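Long-range contact in benzoylformate decarboxylase (Mycobacterium smegmatis, PDB 4Q9D), which belongs to the thiamine pyrophosphate enzyme family, with two cofactor-binding-type domains flanking a central Rossmann-like domain, and carries a bound magnesium ion: residues K201-V206 / L227-H232. Numbering follows the deposited sequence.
Sequences KHPMLV and LGAPVH
Leu205 is clasped by segment 227-232 through two backbone hydrogen bonds: its N reaches Pro230 O at 2.9 Å, almost straight, and its O takes His232 N at 2.8 Å, with Val231 CA adding a C-H...O contact to the same oxygen. On the face shared with helix 217-227, Leu205 and Val231 lie side by side, CD2 against CG2 at 4.1 Å, while Phe223 touches Leu205 and Ala224 touches both. Just before strand 231-233, the Ala229 methyl is a small knob pressed on Pro203 O (3.2 Å), and Pro203 CG touches both that methyl and Leu227 CD1. On the other face Met204 leaves the backbone with CG anti to N (chi1 -177°), then bends at chi2 and chi3; CG lies by Pro230 O and CG, and SD meets the edge of the His232 imidazole, 3.5 Å from CD2. His232 ND1 is hydrogen-bonded to Gly251 O, which probably helps fix the ring's rotation. The parallel strands 203-207 and 231-233, joined by a connection that includes helix 217-227, form a beta-alpha-beta unit of the Rossmann-like central domain. Polar bonding across this buried seam is thus backbone to backbone, whereas the side chains contribute apolar packing and one sulfur-aromatic contact.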
loop_
_atom_site.group_PDB
_atom_site.type_symbol
_atom_site.label_atom_id
_atom_site.label_comp_id
_atom_site.label_asym_id
_atom_site.label_seq_id
_atom_site.Cartn_x
_atom_site.Cartn_y
_atom_site.Cartn_z
ATOM N N LYS B 201 44.637 15.034 -6.062
ATOM C CA LYS B 201 45.446 16.084 -6.662
ATOM C C LYS B 201 44.562 17.195 -7.185
ATOM O O LYS B 201 44.948 18.353 -7.155
ATOM C CB LYS B 201 46.278 15.530 -7.822
ATOM C CG LYS B 201 47.141 14.334 -7.444
ATOM C CD LYS B 201 48.156 14.689 -6.391
ATOM C CE LYS B 201 49.178 13.571 -6.200
ATOM N NZ LYS B 201 50.222 13.972 -5.202
ATOM N N HIS B 202 43.385 16.827 -7.694
ATOM C CA HIS B 202 42.464 17.777 -8.312
ATOM C C HIS B 202 41.035 17.515 -7.822
ATOM O O HIS B 202 40.210 16.973 -8.557
ATOM C CB HIS B 202 42.508 17.649 -9.840
ATOM C CG HIS B 202 43.868 17.834 -10.433
ATOM N ND1 HIS B 202 44.419 19.076 -10.648
ATOM C CD2 HIS B 202 44.783 16.929 -10.870
ATOM C CE1 HIS B 202 45.626 18.933 -11.181
ATOM N NE2 HIS B 202 45.866 17.642 -11.323
ATOM N N PRO B 203 40.744 17.883 -6.571
ATOM C CA PRO B 203 39.408 17.619 -6.047
ATOM C C PRO B 203 38.411 18.679 -6.500
ATOM O O PRO B 203 38.777 19.782 -6.900
ATOM C CB PRO B 203 39.605 17.701 -4.538
ATOM C CG PRO B 203 40.734 18.664 -4.365
ATOM C CD PRO B 203 41.634 18.488 -5.563
ATOM N N MET B 204 37.134 18.324 -6.444
ATOM C CA MET B 204 36.072 19.293 -6.644
ATOM C C MET B 204 35.012 19.085 -5.571
ATOM O O MET B 204 34.734 17.948 -5.181
ATOM C CB MET B 204 35.469 19.142 -8.060
ATOM C CG MET B 204 34.381 20.179 -8.366
ATOM S SD MET B 204 32.702 19.515 -8.052
ATOM C CE MET B 204 32.607 18.396 -9.450
ATOM N N LEU B 205 34.405 20.172 -5.116
ATOM C CA LEU B 205 33.444 20.106 -4.043
ATOM C C LEU B 205 32.065 20.520 -4.546
ATOM O O LEU B 205 31.942 21.518 -5.254
ATOM C CB LEU B 205 33.881 21.025 -2.906
ATOM C CG LEU B 205 32.916 21.136 -1.724
ATOM C CD1 LEU B 205 32.786 19.754 -1.042
ATOM C CD2 LEU B 205 33.403 22.193 -0.739
ATOM N N VAL B 206 31.039 19.741 -4.186
ATOM C CA VAL B 206 29.647 20.090 -4.480
ATOM C C VAL B 206 28.922 20.291 -3.163
ATOM O O VAL B 206 28.945 19.407 -2.311
ATOM C CB VAL B 206 28.903 18.977 -5.288
ATOM C CG1 VAL B 206 27.510 19.437 -5.659
ATOM C CG2 VAL B 206 29.685 18.577 -6.549
ATOM N N LEU B 227 39.996 23.697 1.682
ATOM C CA LEU B 227 40.278 22.734 0.625
ATOM C C LEU B 227 40.817 23.412 -0.653
ATOM O O LEU B 227 41.669 22.860 -1.338
ATOM C CB LEU B 227 39.035 21.917 0.309
ATOM C CG LEU B 227 39.186 20.893 -0.809
ATOM C CD1 LEU B 227 40.255 19.879 -0.439
ATOM C CD2 LEU B 227 37.839 20.210 -1.111
ATOM N N GLY B 228 40.312 24.601 -0.965
ATOM C CA GLY B 228 40.798 25.370 -2.101
ATOM C C GLY B 228 40.310 24.865 -3.452
ATOM O O GLY B 228 40.824 25.275 -4.500
ATOM N N ALA B 229 39.323 23.965 -3.443
ATOM C CA ALA B 229 38.826 23.375 -4.696
ATOM C C ALA B 229 37.669 24.202 -5.273
ATOM O O ALA B 229 37.040 24.983 -4.563
ATOM C CB ALA B 229 38.398 21.900 -4.469
ATOM N N PRO B 230 37.379 24.034 -6.568
ATOM C CA PRO B 230 36.170 24.683 -7.075
ATOM C C PRO B 230 34.942 24.088 -6.391
ATOM O O PRO B 230 34.919 22.896 -6.090
ATOM C CB PRO B 230 36.151 24.310 -8.559
ATOM C CG PRO B 230 37.184 23.243 -8.743
ATOM C CD PRO B 230 38.151 23.342 -7.613
ATOM N N VAL B 231 33.950 24.924 -6.146
ATOM C CA VAL B 231 32.714 24.509 -5.469
ATOM C C VAL B 231 31.519 24.669 -6.411
ATOM O O VAL B 231 31.179 25.791 -6.769
ATOM C CB VAL B 231 32.462 25.381 -4.243
ATOM C CG1 VAL B 231 31.203 24.919 -3.532
ATOM C CG2 VAL B 231 33.690 25.342 -3.303
ATOM N N HIS B 232 30.908 23.553 -6.832
ATOM C CA HIS B 232 29.657 23.589 -7.593
ATOM C C HIS B 232 28.426 23.550 -6.698
ATOM O O HIS B 232 28.485 23.053 -5.578
ATOM C CB HIS B 232 29.595 22.410 -8.553
ATOM C CG HIS B 232 30.421 22.588 -9.791
ATOM N ND1 HIS B 232 29.952 23.251 -10.910
ATOM C CD2 HIS B 232 31.670 22.167 -10.104
ATOM C CE1 HIS B 232 30.865 23.208 -11.861
ATOM N NE2 HIS B 232 31.921 22.566 -11.394
#